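Local atomic coordinates of 3-hydroxyacyl-CoA dehydrogenase (Brucella suis, PDB entry 4O5O), a protein that probably catalyses the reversible NAD(H)-dependent interconversion of 3-hydroxyacyl-CoA and 3-oxoacyl-CoA, as a member of the short-chain dehydrogenase family. Residues B[24-32]-B[231-239]; B[92-100]-B[117-126]. One frame throughout, in Å; residues are numbered along the deposited sequence. Where two conformers were deposited one is given.

Contact 1. Residues B[24-32]-B[231-239]; sequences GLGAAVSKM and PAEYAALVH
Leu25 lies over one face of the Tyr234 ring. Its CD1 sits 3.9 Å from the ring centroid of Tyr234 and 11° off the ring normal, a CH-pi contact. The other methyl, CD2, turns back to the CB of Tyr234 and the CA of Pro231. Val29 CG2 meets Tyr234 CE1 at the edge, in the ring plane, at 3.5 Å. With CG anti to the backbone N (chi1 169°), Tyr234 turns its face to Leu25 and its edge to Val29; its hydroxyl is hydrogen-bonded to Thr154.

Alanines form the middle of the contact. Ala28 CB presses on Pro231 CB at 3.5 Å, tight for two carbons. Ala235 CB comes 3.5 Å from Ala28 O and 3.8 Å from Met32 CB. These small residues let the axes of segments 24-32 and 231-239 approach to 8.0 Å, with a crossing angle of -57°.

At the far end the Met32 chain bends at its second and third torsions. Its SD comes 3.6 Å from His239 ND1, meeting the imidazole obliquely, while CE turns back to Ala235 O and Val238 CG1. Gly24 and Gly26 end a TGxxxGxG motif, which in short-chain dehydrogenases binds the dinucleotide and probably does so here. The two segments are joined by apolar, CH-pi and sulfur-aromatic contacts, so shape and close fit hold this helix pair.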
loop_
_atom_site.group_PDB
_atom_site.type_symbol
_atom_site.label_atom_id
_atom_site.label_comp_id
_atom_site.label_asym_id
_atom_site.label_seq_id
_atom_site.Cartn_x
_atom_site.Cartn_y
_atom_site.Cartn_z
ATOM N N GLY B 24 8.155 -23.623 -15.113
ATOM C CA GLY B 24 7.215 -22.682 -14.541
ATOM C C GLY B 24 7.147 -21.348 -15.246
ATOM O O GLY B 24 7.029 -21.266 -16.467
ATOM N N LEU B 25 7.184 -20.281 -14.468
ATOM C CA LEU B 25 6.999 -18.974 -15.037
ATOM C C LEU B 25 8.083 -18.618 -16.049
ATOM O O LEU B 25 7.793 -18.100 -17.130
ATOM C CB LEU B 25 6.972 -17.907 -13.943
ATOM C CG LEU B 25 5.900 -18.042 -12.848
ATOM C CD1 LEU B 25 5.929 -16.817 -11.947
ATOM C CD2 LEU B 25 4.501 -18.306 -13.437
ATOM N N GLY B 26 9.346 -18.883 -15.716
ATOM C CA GLY B 26 10.413 -18.527 -16.633
ATOM C C GLY B 26 10.356 -19.307 -17.945
ATOM O O GLY B 26 10.659 -18.763 -19.022
ATOM N N ALA B 27 9.995 -20.587 -17.875
ATOM C CA ALA B 27 9.794 -21.388 -19.102
ATOM C C ALA B 27 8.674 -20.788 -19.967
ATOM O O ALA B 27 8.780 -20.726 -21.205
ATOM C CB ALA B 27 9.494 -22.841 -18.777
ATOM N N ALA B 28 7.621 -20.301 -19.322
ATOM C CA ALA B 28 6.494 -19.716 -20.048
ATOM C C ALA B 28 6.899 -18.402 -20.709
ATOM O O ALA B 28 6.506 -18.108 -21.843
ATOM C CB ALA B 28 5.314 -19.519 -19.126
ATOM N N VAL B 29 7.704 -17.596 -20.019
ATOM C CA VAL B 29 8.204 -16.361 -20.618
ATOM C C VAL B 29 9.077 -16.693 -21.825
ATOM O O VAL B 29 8.975 -16.035 -22.866
ATOM C CB VAL B 29 8.963 -15.473 -19.604
ATOM C CG1 VAL B 29 9.469 -14.205 -20.281
ATOM C CG2 VAL B 29 8.040 -15.092 -18.468
ATOM N N SER B 30 9.913 -17.710 -21.707
ATOM C CA SER B 30 10.815 -18.080 -22.782
ATOM C C SER B 30 10.010 -18.508 -24.021
ATOM O O SER B 30 10.322 -18.128 -25.143
ATOM C CB SER B 30 11.730 -19.219 -22.306
ATOM O OG SER B 30 12.545 -18.827 -21.211
ATOM N N LYS B 31 8.950 -19.284 -23.800
ATOM C CA LYS B 31 8.087 -19.763 -24.916
ATOM C C LYS B 31 7.380 -18.566 -25.571
ATOM O O LYS B 31 7.340 -18.437 -26.803
ATOM C CB LYS B 31 7.090 -20.806 -24.411
ATOM C CG LYS B 31 6.137 -21.365 -25.453
ATOM C CD LYS B 31 5.190 -22.426 -24.887
ATOM C CE LYS B 31 4.204 -22.938 -25.954
ATOM N NZ LYS B 31 3.356 -24.078 -25.499
ATOM N N MET B 32 6.814 -17.687 -24.747
ATOM C CA MET B 32 6.150 -16.490 -25.245
ATOM C C MET B 32 7.091 -15.646 -26.111
ATOM O O MET B 32 6.732 -15.225 -27.222
ATOM C CB MET B 32 5.650 -15.661 -24.058
ATOM C CG MET B 32 5.018 -14.320 -24.397
ATOM S SD MET B 32 6.150 -12.966 -24.749
ATOM C CE MET B 32 6.972 -12.766 -23.184
ATOM N N PRO B 231 0.997 -20.362 -16.167
ATOM C CA PRO B 231 2.220 -19.589 -16.458
ATOM C C PRO B 231 2.153 -18.692 -17.724
ATOM O O PRO B 231 2.723 -17.593 -17.741
ATOM C CB PRO B 231 3.295 -20.682 -16.532
ATOM C CG PRO B 231 2.805 -21.715 -15.540
ATOM C CD PRO B 231 1.306 -21.745 -15.743
ATOM N N ALA B 232 1.440 -19.123 -18.764
ATOM C CA ALA B 232 1.312 -18.292 -19.976
ATOM C C ALA B 232 0.621 -16.944 -19.677
ATOM O O ALA B 232 0.837 -15.965 -20.388
ATOM C CB ALA B 232 0.532 -19.024 -21.057
ATOM N N GLU B 233 -0.248 -16.909 -18.655
ATOM C CA GLU B 233 -0.897 -15.640 -18.265
ATOM C C GLU B 233 0.096 -14.648 -17.636
ATOM O O GLU B 233 -0.000 -13.432 -17.825
ATOM C CB GLU B 233 -2.083 -15.914 -17.330
ATOM C CG GLU B 233 -3.196 -16.684 -18.021
ATOM C CD GLU B 233 -4.295 -17.171 -17.090
ATOM O OE1 GLU B 233 -3.995 -17.948 -16.143
ATOM O OE2 GLU B 233 -5.481 -16.787 -17.324
ATOM N N TYR B 234 1.059 -15.195 -16.894
ATOM C CA TYR B 234 2.142 -14.375 -16.348
ATOM C C TYR B 234 2.969 -13.848 -17.530
ATOM O O TYR B 234 3.325 -12.674 -17.601
ATOM C CB TYR B 234 2.992 -15.215 -15.373
ATOM C CG TYR B 234 4.279 -14.571 -14.950
ATOM C CD1 TYR B 234 5.423 -14.742 -15.707
ATOM C CD2 TYR B 234 4.359 -13.759 -13.826
ATOM C CE1 TYR B 234 6.601 -14.133 -15.376
ATOM C CE2 TYR B 234 5.564 -13.126 -13.487
ATOM C CZ TYR B 234 6.680 -13.345 -14.274
ATOM O OH TYR B 234 7.908 -12.762 -14.019
ATOM N N ALA B 235 3.306 -14.745 -18.444
ATOM C CA ALA B 235 4.090 -14.354 -19.623
ATOM C C ALA B 235 3.372 -13.310 -20.475
ATOM O O ALA B 235 4.027 -12.439 -21.064
ATOM C CB ALA B 235 4.443 -15.569 -20.474
ATOM N N ALA B 236 2.039 -13.391 -20.553
ATOM C CA ALA B 236 1.263 -12.380 -21.285
ATOM C C ALA B 236 1.390 -10.990 -20.658
ATOM O O ALA B 236 1.514 -9.985 -21.363
ATOM C CB ALA B 236 -0.197 -12.801 -21.352
ATOM N N LEU B 237 1.404 -10.928 -19.324
ATOM C CA LEU B 237 1.619 -9.654 -18.649
ATOM C C LEU B 237 3.039 -9.140 -18.897
ATOM O O LEU B 237 3.251 -7.946 -19.102
ATOM C CB LEU B 237 1.271 -9.776 -17.164
ATOM C CG LEU B 237 1.474 -8.492 -16.340
ATOM C CD1 LEU B 237 0.670 -7.329 -16.935
ATOM C CD2 LEU B 237 1.132 -8.692 -14.871
ATOM N N VAL B 238 4.018 -10.045 -18.868
ATOM C CA VAL B 238 5.392 -9.658 -19.197
ATOM C C VAL B 238 5.416 -9.029 -20.601
ATOM O O VAL B 238 6.000 -7.959 -20.829
ATOM C CB VAL B 238 6.336 -10.876 -19.157
ATOM C CG1 VAL B 238 7.678 -10.557 -19.824
ATOM C CG2 VAL B 238 6.507 -11.347 -17.707
ATOM N N HIS B 239 4.744 -9.681 -21.537
ATOM C CA HIS B 239 4.698 -9.163 -22.907
ATOM C C HIS B 239 4.078 -7.749 -22.937
ATOM O O HIS B 239 4.611 -6.853 -23.602
ATOM C CB HIS B 239 3.868 -10.141 -23.740
ATOM C CG HIS B 239 3.973 -9.946 -25.220
ATOM N ND1 HIS B 239 3.519 -10.882 -26.123
ATOM C CD2 HIS B 239 4.561 -8.974 -25.950
ATOM C CE1 HIS B 239 3.754 -10.455 -27.351
ATOM N NE2 HIS B 239 4.388 -9.299 -27.274
#

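Contact 2. Residues B[92-100]-B[117-126]; sequences VNCAGVAPG and RTISINLIGT
Val97 N donates to Asn122 OD1 at 2.9 Å, in the carbonyl plane and on a lone pair. The other end of the same amide answers: Asn122 ND2 gives a nearly straight bond to Val97 O, also 2.9 Å long, with an N-H...O angle of 168°. The carboxamide thus pairs with both backbone polar atoms of Val97, which holds it flat and fixes its rotation. Asn122 CG stands beside its own backbone N, anti to the carbonyl carbon (chi1 -70°), which brings the amide up to the loop. ND2 is also bonded to Ser172.

The Val97 side chain crosses Ile121 at about a right angle, with CG1 3.9 Å from Ile121 CD1. That CD1 lies over one face of the Arg117 guanidinium. Pro99 CG meets Thr118 OG1 at 3.3 Å; this hydroxyl is bonded to Thr114 O.

Two waters bridge the loop and the helix next to Asn122. One bonds to Ala95 O, Ile121 O and Thr126 OG1; the other bonds to Ala95 O and lies 2.8 Å from Asn122 O. A pi-type turn at 120-124 widens the helix here. Asn93 CB packs 3.6 Å from Thr126 OG1, while its amide is bonded to Asn153.

Residues 93-96 resemble the NNAG motif of short-chain dehydrogenases, and Asn122 probably corresponds to the asparagine that these enzymes carry in this helix. The loop leaves central strand 90-93 and runs along helix 112-137. Tyr169 of helix 167-187 touches both Ala98 and Asn122, and Ile119 and Leu123 pack on Ile119 of the third subunit.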
loop_
_atom_site.group_PDB
_atom_site.type_symbol
_atom_site.label_atom_id
_atom_site.label_comp_id
_atom_site.label_asym_id
_atom_site.label_seq_id
_atom_site.Cartn_x
_atom_site.Cartn_y
_atom_site.Cartn_z
ATOM N N VAL B 92 14.098 -10.768 -17.526
ATOM C CA VAL B 92 12.992 -11.182 -16.693
ATOM C C VAL B 92 13.556 -12.120 -15.628
ATOM O O VAL B 92 14.028 -13.215 -15.924
ATOM C CB VAL B 92 11.872 -11.883 -17.494
ATOM C CG1 VAL B 92 10.642 -12.020 -16.615
ATOM C CG2 VAL B 92 11.580 -11.129 -18.801
ATOM N N ASN B 93 13.470 -11.653 -14.378
ATOM C CA ASN B 93 13.928 -12.405 -13.226
ATOM C C ASN B 93 12.751 -13.249 -12.715
ATOM O O ASN B 93 11.834 -12.692 -12.134
ATOM C CB ASN B 93 14.400 -11.464 -12.110
ATOM C CG ASN B 93 15.802 -10.929 -12.319
ATOM O OD1 ASN B 93 16.758 -11.687 -12.419
ATOM N ND2 ASN B 93 15.947 -9.614 -12.243
ATOM N N CYS B 94 12.765 -14.556 -12.969
ATOM C CA CYS B 94 11.758 -15.499 -12.469
ATOM C C CYS B 94 12.307 -16.493 -11.466
ATOM O O CYS B 94 11.503 -17.135 -10.774
ATOM C CB CYS B 94 11.117 -16.244 -13.647
ATOM S SG CYS B 94 10.303 -15.189 -14.834
ATOM N N ALA B 95 13.630 -16.613 -11.350
ATOM C CA ALA B 95 14.222 -17.556 -10.400
ATOM C C ALA B 95 13.794 -17.274 -8.976
ATOM O O ALA B 95 13.930 -16.169 -8.489
ATOM C CB ALA B 95 15.746 -17.522 -10.457
ATOM N N GLY B 96 13.298 -18.295 -8.315
ATOM C CA GLY B 96 12.899 -18.141 -6.923
ATOM C C GLY B 96 12.607 -19.459 -6.280
ATOM O O GLY B 96 12.411 -20.472 -6.975
ATOM N N VAL B 97 12.662 -19.445 -4.956
ATOM C CA VAL B 97 12.273 -20.557 -4.124
ATOM C C VAL B 97 11.249 -20.054 -3.117
ATOM O O VAL B 97 11.325 -18.929 -2.663
ATOM C CB VAL B 97 13.491 -21.211 -3.387
ATOM C CG1 VAL B 97 14.429 -21.812 -4.425
ATOM C CG2 VAL B 97 14.267 -20.215 -2.514
ATOM N N ALA B 98 10.316 -20.913 -2.755
ATOM C CA ALA B 98 9.179 -20.514 -1.906
ATOM C C ALA B 98 8.944 -21.487 -0.743
ATOM O O ALA B 98 7.871 -22.068 -0.588
ATOM C CB ALA B 98 7.925 -20.387 -2.760
ATOM N N PRO B 99 9.963 -21.675 0.100
ATOM C CA PRO B 99 9.752 -22.584 1.211
ATOM C C PRO B 99 8.813 -21.981 2.255
ATOM O O PRO B 99 8.538 -20.762 2.245
ATOM C CB PRO B 99 11.158 -22.771 1.765
ATOM C CG PRO B 99 11.823 -21.452 1.508
ATOM C CD PRO B 99 11.244 -20.945 0.206
ATOM N N GLY B 100 8.247 -22.873 3.062
ATOM C CA GLY B 100 7.521 -22.502 4.266
ATOM C C GLY B 100 8.273 -22.997 5.477
ATOM O O GLY B 100 8.738 -24.136 5.509
ATOM N N ARG B 117 19.310 -18.434 2.617
ATOM C CA ARG B 117 19.243 -19.001 1.269
ATOM C C ARG B 117 18.097 -18.423 0.450
ATOM O O ARG B 117 18.255 -18.120 -0.725
ATOM C CB ARG B 117 19.139 -20.531 1.327
ATOM C CG ARG B 117 19.077 -21.207 -0.038
ATOM C CD ARG B 117 19.076 -22.737 0.041
ATOM N NE ARG B 117 18.925 -23.369 -1.279
ATOM C CZ ARG B 117 17.761 -23.680 -1.865
ATOM N NH1 ARG B 117 16.581 -23.433 -1.273
ATOM N NH2 ARG B 117 17.776 -24.249 -3.069
ATOM N N THR B 118 16.925 -18.313 1.049
ATOM C CA THR B 118 15.777 -17.756 0.347
ATOM C C THR B 118 16.036 -16.317 -0.079
ATOM O O THR B 118 15.735 -15.914 -1.211
ATOM C CB THR B 118 14.558 -17.862 1.256
ATOM O OG1 THR B 118 14.312 -19.244 1.502
ATOM C CG2 THR B 118 13.304 -17.249 0.668
ATOM N N ILE B 119 16.598 -15.526 0.830
ATOM C CA ILE B 119 17.009 -14.148 0.524
ATOM C C ILE B 119 18.040 -14.137 -0.600
ATOM O O ILE B 119 17.985 -13.319 -1.528
ATOM C CB ILE B 119 17.632 -13.458 1.769
ATOM C CG1 ILE B 119 16.588 -13.259 2.863
ATOM C CG2 ILE B 119 18.276 -12.121 1.417
ATOM C CD1 ILE B 119 15.370 -12.501 2.377
ATOM N N SER B 120 19.010 -15.031 -0.503
ATOM C CA SER B 120 20.081 -15.091 -1.493
ATOM C C SER B 120 19.559 -15.356 -2.909
ATOM O O SER B 120 19.896 -14.615 -3.855
ATOM C CB SER B 120 21.122 -16.167 -1.106
ATOM O OG SER B 120 22.098 -16.296 -2.117
ATOM N N ILE B 121 18.738 -16.384 -3.068
ATOM C CA ILE B 121 18.248 -16.715 -4.389
ATOM C C ILE B 121 17.266 -15.658 -4.902
ATOM O O ILE B 121 17.368 -15.166 -6.019
ATOM C CB ILE B 121 17.582 -18.102 -4.397
ATOM C CG1 ILE B 121 18.611 -19.210 -4.093
ATOM C CG2 ILE B 121 16.904 -18.348 -5.744
ATOM C CD1 ILE B 121 18.008 -20.531 -3.689
ATOM N N ASN B 122 16.297 -15.304 -4.066
ATOM C CA ASN B 122 15.148 -14.540 -4.539
ATOM C C ASN B 122 15.440 -13.042 -4.680
ATOM O O ASN B 122 14.937 -12.395 -5.617
ATOM C CB ASN B 122 13.999 -14.670 -3.560
ATOM C CG ASN B 122 13.378 -16.035 -3.546
ATOM O OD1 ASN B 122 13.809 -16.925 -4.267
ATOM N ND2 ASN B 122 12.332 -16.204 -2.753
ATOM N N LEU B 123 16.237 -12.502 -3.754
ATOM C CA LEU B 123 16.490 -11.076 -3.649
ATOM C C LEU B 123 17.891 -10.711 -4.147
ATOM O O LEU B 123 18.037 -9.923 -5.081
ATOM C CB LEU B 123 16.234 -10.585 -2.230
ATOM C CG LEU B 123 16.507 -9.096 -1.988
ATOM C CD1 LEU B 123 15.763 -8.209 -2.983
ATOM C CD2 LEU B 123 16.136 -8.752 -0.560
ATOM N N ILE B 124 18.925 -11.314 -3.565
ATOM C CA ILE B 124 20.273 -11.053 -4.034
ATOM C C ILE B 124 20.449 -11.479 -5.481
ATOM O O ILE B 124 21.041 -10.731 -6.277
ATOM C CB ILE B 124 21.345 -11.635 -3.104
ATOM C CG1 ILE B 124 21.196 -10.970 -1.716
ATOM C CG2 ILE B 124 22.751 -11.397 -3.673
ATOM C CD1 ILE B 124 22.025 -11.586 -0.618
ATOM N N GLY B 125 19.912 -12.632 -5.860
ATOM C CA GLY B 125 20.027 -13.088 -7.258
ATOM C C GLY B 125 19.354 -12.152 -8.244
ATOM O O GLY B 125 19.866 -11.893 -9.332
ATOM N N THR B 126 18.192 -11.642 -7.882
ATOM C CA THR B 126 17.466 -10.693 -8.726
ATOM C C THR B 126 18.229 -9.369 -8.881
ATOM O O THR B 126 18.387 -8.881 -9.969
ATOM C CB THR B 126 16.026 -10.499 -8.195
ATOM O OG1 THR B 126 15.233 -11.621 -8.642
ATOM C CG2 THR B 126 15.372 -9.210 -8.685
HETATM O O HOH W 1 16.009 -14.300 -8.313
HETATM O O HOH W 2 12.789 -13.747 -6.854
#

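Both contacts are partly buried, and they lie on opposite sides of the chain's centre. Contact 1 joins two helices, whereas contact 2 joins the loop after a strand to a helix. Their chemistry differs accordingly. Contact 1 is apolar and tightly fitted; contact 2 uses an amide pair and bridging waters, and part of its loop is exposed. Strand 90-93 and the loop after it connect them: Val92 packs on Val29 and Tyr234, and Cys94 SG lies 3.5 Å from Tyr234 OH. Thr154 links them too, bonding to Tyr234 OH and Asn93 O. Subunit neighbours also differ: helix 231-243 meets the second subunit and helix 112-137 the third.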